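Local coordinates for conserved domain protein (Bacillus anthracis, PDB 3FBQ) that is of unknown function but folds into two beta-rich lobes, probably related to families of the immunoglobulin-like E-set clan, at residues 48-53 and 175-180; 76-81 and 102-107; 114-119 and 140-145. All coordinates share one frame; numbering follows the deposited sequence.

Contact 1. Residues 48-53 and 175-180; sequences ISDGRT and SFILYY
At the junction of the two beta-rich lobes, D50 and R52, from the tight turn between strands 40-49 and 53-62, meet S175, I177 and Y179, which point toward that turn from strand 175-184. I177 extends its CD1 methyl to the turn, where it lies 3.2 Å from D50 OD2 and 3.7 Å from R52 CB, so the apolar tip slots between the carboxylate and the arginine stem. With CG anti to the backbone N (chi1 171°) and the chain bent at its next two bonds, R52 brings NE to the tyrosine hydroxyl: NE donates to Y179 OH over 3.0 Å, in a bond bent to 138° at the hydrogen. NE lies near the plane of the phenol ring, the guanidinium plane stands almost perpendicular to that ring, and the hydroxyl lies 29° out of the guanidinium plane. I177 CG2 lies over one face of the same ring, toward its rim. NH2 and NH1 of R52 are turned to their own lobe, bonded to the carbonyl oxygens of H106 and D108. All three guanidinium nitrogens are thus engaged, and the hold on NH1 and NH2 probably limits rotation and keeps NE directed at Y179.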
# COMPACT_ATOMS: atom_id res chain seq x y z
N ILE A 48 -2.53 7.56 22.52
CA ILE A 48 -2.16 8.86 23.11
C ILE A 48 -1.86 9.88 22.02
O ILE A 48 -1.40 9.56 20.94
CB ILE A 48 -0.90 8.75 23.95
CG1 ILE A 48 -0.81 9.90 25.00
CG2 ILE A 48 0.38 8.64 23.03
CD1 ILE A 48 0.37 9.78 25.95
N SER A 49 -2.07 11.14 22.32
CA SER A 49 -2.00 12.22 21.34
C SER A 49 -1.58 13.50 22.05
O SER A 49 -2.22 13.98 23.04
CB SER A 49 -3.35 12.45 20.70
OG SER A 49 -3.38 13.72 20.12
N ASP A 50 -0.46 13.99 21.54
CA ASP A 50 0.25 15.21 21.96
C ASP A 50 -0.71 16.36 21.81
O ASP A 50 -0.47 17.40 22.36
CB ASP A 50 1.38 15.53 20.90
CG ASP A 50 2.75 15.41 21.45
OD1 ASP A 50 2.87 15.46 22.67
OD2 ASP A 50 3.76 15.32 20.68
N GLY A 51 -1.71 16.24 20.96
CA GLY A 51 -2.19 17.44 20.27
C GLY A 51 -1.42 17.63 18.97
O GLY A 51 -1.97 18.14 17.96
N ARG A 52 -0.16 17.22 18.97
CA ARG A 52 0.63 17.40 17.78
C ARG A 52 0.79 16.07 17.10
O ARG A 52 0.66 15.98 15.88
CB ARG A 52 2.02 17.99 18.08
CG ARG A 52 3.01 18.01 16.89
CD ARG A 52 2.51 18.64 15.54
NE ARG A 52 1.88 19.94 15.76
CZ ARG A 52 1.22 20.65 14.83
NH1 ARG A 52 0.68 21.80 15.15
NH2 ARG A 52 1.12 20.25 13.58
N THR A 53 1.13 15.05 17.90
CA THR A 53 1.46 13.76 17.34
C THR A 53 0.61 12.64 18.00
O THR A 53 0.20 12.77 19.17
CB THR A 53 3.02 13.52 17.14
OG1 THR A 53 3.34 12.20 17.54
CG2 THR A 53 3.93 14.45 17.88
N SER A 175 5.91 14.75 27.97
CA SER A 175 6.90 15.10 26.94
C SER A 175 6.78 16.57 26.61
O SER A 175 5.88 17.27 27.08
CB SER A 175 6.69 14.23 25.70
OG SER A 175 5.48 14.60 25.04
N PHE A 176 7.74 17.07 25.84
CA PHE A 176 7.69 18.46 25.35
C PHE A 176 8.21 18.60 23.94
O PHE A 176 9.08 17.85 23.55
CB PHE A 176 8.40 19.43 26.32
CG PHE A 176 9.90 19.45 26.20
CD1 PHE A 176 10.69 18.79 27.14
CD2 PHE A 176 10.53 20.13 25.18
CE1 PHE A 176 12.09 18.83 27.08
CE2 PHE A 176 11.91 20.13 25.09
CZ PHE A 176 12.70 19.51 26.06
N ILE A 177 7.74 19.58 23.19
CA ILE A 177 8.07 19.72 21.73
C ILE A 177 8.77 21.00 21.33
O ILE A 177 8.34 22.07 21.69
CB ILE A 177 6.81 19.64 20.87
CG1 ILE A 177 6.01 18.36 21.18
CG2 ILE A 177 7.16 19.75 19.40
CD1 ILE A 177 4.65 18.40 20.60
N LEU A 178 9.86 20.89 20.59
CA LEU A 178 10.48 22.11 20.01
C LEU A 178 10.17 22.27 18.50
O LEU A 178 10.57 21.44 17.68
CB LEU A 178 11.99 22.15 20.24
CG LEU A 178 12.43 22.13 21.72
CD1 LEU A 178 13.92 22.11 21.78
CD2 LEU A 178 11.87 23.23 22.60
N TYR A 179 9.48 23.35 18.16
CA TYR A 179 9.25 23.67 16.78
C TYR A 179 10.29 24.66 16.29
O TYR A 179 10.57 25.68 16.90
CB TYR A 179 7.94 24.35 16.65
CG TYR A 179 6.77 23.52 17.00
CD1 TYR A 179 6.11 22.76 16.01
CD2 TYR A 179 6.25 23.52 18.33
CE1 TYR A 179 5.00 22.04 16.31
CE2 TYR A 179 5.10 22.78 18.64
CZ TYR A 179 4.49 22.04 17.62
OH TYR A 179 3.37 21.31 17.91
N TYR A 180 10.81 24.40 15.12
CA TYR A 180 11.81 25.29 14.59
C TYR A 180 12.09 25.04 13.09
O TYR A 180 11.46 24.17 12.46
CB TYR A 180 13.05 25.11 15.43
CG TYR A 180 13.68 23.77 15.17
CD1 TYR A 180 13.21 22.61 15.80
CD2 TYR A 180 14.75 23.66 14.27
CE1 TYR A 180 13.81 21.36 15.52
CE2 TYR A 180 15.36 22.42 13.99
CZ TYR A 180 14.89 21.30 14.61
OH TYR A 180 15.52 20.13 14.34

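Contact 2. Residues 76-81 and 102-107; sequences LDIMDA and VTTTHH
L76 and I78 of strand 71-78 lie against V102, T104 and H106 of strand 97-106, between the facing three-stranded and five-stranded sheets of a beta-sandwich. The two short strand segments approach to 7.8 Å between axes with 25° between their directions, a spacing bridged by side chains. L76 holds CG anti to its own amide nitrogen (chi1 -176°); this, together with the next torsion (chi2 58°), places CD2 between two residues of the facing strand, 3.3 Å from V102 CG2 and equally close to T104 OG1. The leucine crosses both partners at a slant, with its CB and CG also beside the threonine hydroxyl. T104 offers its two branches to different neighbours. OG1, opposite the carbonyl carbon, goes to L76, while CG2 lies 3.8 Å from I78 CD1. The isoleucine and threonine side chains pass each other, pointing opposite ways, and I78 CD1 also comes within 4.2 Å of H106 CB. Farther along, a type II turn from I78 to A81, closed by a weak hydrogen bond from A81 N to I78 O, lets the chain fold back toward H106. There D80 adopts a left-handed backbone conformation. The histidine meets the turn through its CB, while ring atom NE2 is hydrogen-bonded to N110 O. H136 of the second subunit also packs on T104, and its NE2 makes a weak hydrogen bond to D77 OD1, so the edge of this contact takes part in the assembly. The last contact is methyl against methylene, A81 CB at 3.9 Å from H106 CB.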
# COMPACT_ATOMS: atom_id res chain seq x y z
N LEU A 76 -1.63 4.67 8.89
CA LEU A 76 -2.35 5.31 9.93
C LEU A 76 -2.60 6.68 9.30
O LEU A 76 -1.67 7.28 8.78
CB LEU A 76 -1.48 5.41 11.17
CG LEU A 76 -2.14 6.00 12.41
CD1 LEU A 76 -3.38 5.21 12.81
CD2 LEU A 76 -1.16 6.18 13.64
N ASP A 77 -3.84 7.17 9.34
CA ASP A 77 -4.19 8.43 8.69
C ASP A 77 -5.02 9.30 9.58
O ASP A 77 -6.02 8.87 10.14
CB ASP A 77 -4.98 8.14 7.46
CG ASP A 77 -4.14 7.48 6.37
OD1 ASP A 77 -3.07 8.05 6.03
OD2 ASP A 77 -4.54 6.40 5.86
N ILE A 78 -4.60 10.53 9.72
CA ILE A 78 -5.37 11.50 10.45
C ILE A 78 -6.32 12.25 9.48
O ILE A 78 -5.90 12.83 8.48
CB ILE A 78 -4.41 12.45 11.13
CG1 ILE A 78 -3.62 11.67 12.13
CG2 ILE A 78 -5.14 13.64 11.77
CD1 ILE A 78 -2.48 12.44 12.77
N MET A 79 -7.60 12.23 9.79
CA MET A 79 -8.57 13.06 9.10
C MET A 79 -8.20 14.52 9.29
O MET A 79 -7.83 14.93 10.42
CB MET A 79 -9.91 12.75 9.70
CG MET A 79 -10.35 11.22 9.54
SD MET A 79 -9.87 10.29 7.97
CE MET A 79 -8.36 9.44 8.47
N ASP A 80 -8.24 15.31 8.19
CA ASP A 80 -8.02 16.77 8.25
C ASP A 80 -6.64 17.11 8.79
O ASP A 80 -6.41 18.18 9.39
CB ASP A 80 -9.00 17.39 9.23
CG ASP A 80 -10.27 17.92 8.59
OD1 ASP A 80 -10.16 18.85 7.75
OD2 ASP A 80 -11.38 17.48 8.99
N ALA A 81 -5.70 16.16 8.66
CA ALA A 81 -4.30 16.46 8.90
C ALA A 81 -4.04 17.46 7.81
O ALA A 81 -4.65 17.37 6.72
CB ALA A 81 -3.46 15.24 8.68
N VAL A 102 3.08 2.72 15.96
CA VAL A 102 3.04 3.72 14.86
C VAL A 102 2.71 5.16 15.36
O VAL A 102 1.87 5.37 16.27
CB VAL A 102 2.32 3.28 13.54
CG1 VAL A 102 1.55 1.91 13.61
CG2 VAL A 102 1.49 4.35 13.05
N THR A 103 3.37 6.11 14.72
CA THR A 103 3.43 7.49 15.15
C THR A 103 2.98 8.35 13.98
O THR A 103 3.56 8.23 12.94
CB THR A 103 4.93 7.76 15.34
OG1 THR A 103 5.26 7.42 16.66
CG2 THR A 103 5.37 9.18 15.05
N THR A 104 2.01 9.24 14.13
CA THR A 104 1.76 10.20 13.04
C THR A 104 1.73 11.67 13.53
O THR A 104 1.15 11.98 14.57
CB THR A 104 0.50 9.83 12.28
OG1 THR A 104 0.57 8.43 12.00
CG2 THR A 104 0.38 10.59 10.98
N THR A 105 2.36 12.57 12.78
CA THR A 105 2.41 13.96 13.13
C THR A 105 1.67 14.77 12.06
O THR A 105 2.05 14.72 10.88
CB THR A 105 3.88 14.42 13.28
OG1 THR A 105 4.44 13.60 14.30
CG2 THR A 105 3.97 15.81 13.78
N HIS A 106 0.64 15.51 12.45
CA HIS A 106 -0.04 16.32 11.48
C HIS A 106 0.67 17.72 11.39
O HIS A 106 1.47 18.05 12.28
CB HIS A 106 -1.49 16.41 11.88
CG HIS A 106 -1.75 17.43 12.93
ND1 HIS A 106 -1.83 17.11 14.27
CD2 HIS A 106 -1.92 18.77 12.85
CE1 HIS A 106 -2.06 18.21 14.97
NE2 HIS A 106 -2.13 19.23 14.13
N HIS A 107 0.46 18.49 10.31
CA HIS A 107 1.06 19.84 10.15
C HIS A 107 -0.02 20.90 9.93
O HIS A 107 0.11 21.86 9.18
CB HIS A 107 2.10 19.88 9.04
CG HIS A 107 3.10 18.79 9.16
ND1 HIS A 107 3.41 17.93 8.12
CD2 HIS A 107 3.82 18.37 10.23
CE1 HIS A 107 4.31 17.06 8.53
NE2 HIS A 107 4.55 17.28 9.81

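Contact 3. Residues 114-119 and 140-145; sequences KVNFRW and ALTVKS
S145 OG, 4.2 Å from V115 CG2, is hydrogen-bonded to three oxygens, the carbonyls of K112 and D113 and the hydroxyl of S49, at the open end of the beta hairpin made by strands 114-126 and 131-144. The serine has a single proton, which the two carbonyls presumably share or take in turn. Inside the hairpin, V115 and V143 form a hydrogen-bonded pair: V143 N donates to V115 O over 2.7 Å and V115 N to V143 O over 2.8 Å. The F117-L141 pair repeats the pattern, and its bond from F117 N to L141 O, 2.9 Å long, is nearly straight at 174°. F117 carries CG between its backbone N and carbonyl carbon (chi1 64°), and L141 O lies over one face of its ring. The face bearing V115, F117 and V143 turns inward, where L54 and I56 of the opposite sheet receive F117. K114, R118, A140 and K144 occupy the other face, and there the arginine stem comes alongside A140, R118 CD 4.1 Å from A140 CB. Between the buried valines, V115 CB sits 3.9 Å from V143 CG1.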
# COMPACT_ATOMS: atom_id res chain seq x y z
N LYS A 114 -9.25 16.89 19.48
CA LYS A 114 -9.64 15.52 19.13
C LYS A 114 -8.93 15.15 17.83
O LYS A 114 -8.93 15.92 16.91
CB LYS A 114 -11.18 15.43 19.01
CG LYS A 114 -11.86 15.37 20.41
CD LYS A 114 -13.34 15.82 20.44
CE LYS A 114 -13.91 15.85 21.90
NZ LYS A 114 -15.37 16.32 22.09
N VAL A 115 -8.25 14.01 17.79
CA VAL A 115 -7.67 13.51 16.55
C VAL A 115 -8.51 12.33 16.08
O VAL A 115 -8.56 11.33 16.77
CB VAL A 115 -6.22 12.95 16.72
CG1 VAL A 115 -5.71 12.34 15.39
CG2 VAL A 115 -5.27 14.00 17.19
N ASN A 116 -9.15 12.45 14.93
CA ASN A 116 -9.83 11.33 14.30
C ASN A 116 -8.88 10.60 13.40
O ASN A 116 -8.30 11.17 12.47
CB ASN A 116 -11.02 11.83 13.49
CG ASN A 116 -11.85 12.85 14.28
OD1 ASN A 116 -12.50 12.49 15.29
ND2 ASN A 116 -11.85 14.14 13.84
N PHE A 117 -8.68 9.33 13.62
CA PHE A 117 -7.75 8.68 12.69
C PHE A 117 -8.28 7.36 12.16
O PHE A 117 -9.24 6.85 12.75
CB PHE A 117 -6.40 8.52 13.35
CG PHE A 117 -6.45 7.64 14.50
CD1 PHE A 117 -6.18 6.29 14.35
CD2 PHE A 117 -6.87 8.13 15.76
CE1 PHE A 117 -6.24 5.43 15.44
CE2 PHE A 117 -6.94 7.27 16.89
CZ PHE A 117 -6.60 5.92 16.73
N ARG A 118 -7.70 6.83 11.08
CA ARG A 118 -8.06 5.46 10.65
C ARG A 118 -6.80 4.72 10.44
O ARG A 118 -5.88 5.18 9.72
CB ARG A 118 -8.95 5.37 9.39
CG ARG A 118 -9.92 6.55 9.24
CD ARG A 118 -11.41 6.28 8.92
NE ARG A 118 -11.63 5.77 7.56
CZ ARG A 118 -12.81 5.66 6.93
NH1 ARG A 118 -13.96 6.04 7.49
NH2 ARG A 118 -12.84 5.14 5.69
N TRP A 119 -6.75 3.56 11.05
CA TRP A 119 -5.65 2.62 10.79
C TRP A 119 -6.14 1.53 9.84
O TRP A 119 -6.93 0.67 10.22
CB TRP A 119 -5.11 2.05 12.11
CG TRP A 119 -3.78 1.45 11.94
CD1 TRP A 119 -2.84 1.78 11.01
CD2 TRP A 119 -3.21 0.40 12.72
NE1 TRP A 119 -1.72 1.01 11.16
CE2 TRP A 119 -1.91 0.14 12.19
CE3 TRP A 119 -3.66 -0.37 13.82
CZ2 TRP A 119 -1.06 -0.82 12.72
CZ3 TRP A 119 -2.81 -1.30 14.37
CH2 TRP A 119 -1.53 -1.54 13.81
N ALA A 140 -11.18 2.58 13.03
CA ALA A 140 -11.60 3.98 12.84
C ALA A 140 -11.95 4.55 14.22
O ALA A 140 -12.95 4.17 14.80
CB ALA A 140 -12.83 4.01 11.96
N LEU A 141 -11.18 5.47 14.75
CA LEU A 141 -11.55 5.97 16.07
C LEU A 141 -11.04 7.39 16.35
O LEU A 141 -10.13 7.88 15.68
CB LEU A 141 -11.15 4.93 17.15
CG LEU A 141 -9.75 4.34 17.00
CD1 LEU A 141 -8.97 4.94 18.08
CD2 LEU A 141 -9.70 2.84 17.16
N THR A 142 -11.62 8.13 17.27
CA THR A 142 -11.04 9.47 17.48
C THR A 142 -10.49 9.55 18.93
O THR A 142 -11.10 9.01 19.86
CB THR A 142 -12.07 10.54 17.18
OG1 THR A 142 -12.93 10.64 18.29
CG2 THR A 142 -13.00 10.10 16.03
N VAL A 143 -9.34 10.19 19.13
CA VAL A 143 -8.78 10.32 20.49
C VAL A 143 -8.73 11.79 20.99
O VAL A 143 -8.35 12.67 20.24
CB VAL A 143 -7.35 9.70 20.58
CG1 VAL A 143 -6.38 10.53 19.78
CG2 VAL A 143 -6.88 9.62 22.00
N LYS A 144 -9.12 12.01 22.24
CA LYS A 144 -8.86 13.27 22.92
C LYS A 144 -7.38 13.42 23.25
O LYS A 144 -6.77 12.52 23.83
CB LYS A 144 -9.71 13.38 24.19
CG LYS A 144 -9.86 14.80 24.71
CD LYS A 144 -10.93 14.87 25.79
CE LYS A 144 -10.66 16.03 26.75
NZ LYS A 144 -11.41 17.25 26.36
N SER A 145 -6.82 14.57 22.90
CA SER A 145 -5.41 14.86 23.18
C SER A 145 -5.18 15.21 24.63
O SER A 145 -5.98 15.90 25.24
CB SER A 145 -4.99 16.07 22.37
OG SER A 145 -5.05 15.84 20.98

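Overall arrangement
From the N terminus the chain first passes 48-53, the turn whose partner, 175-180, comes only after the rest of the first lobe has been built. Contact 1 therefore closes the longest loop and joins the two lobes. Contacts 2 and 3 both nest inside it, one after the other. Contact 2 links the facing sheets of the sandwich, and contact 3 zips the hairpin at the edge of the three-stranded sheet, where 76-81 and 114-119 lie on neighbouring strands joined by a probable hydrogen bond from R118 N to D77 O. Segment 48-53 touches both: G51 O meets the H106 ring and T53 meets T105 in contact 2, and S49 packs on V143 in contact 3.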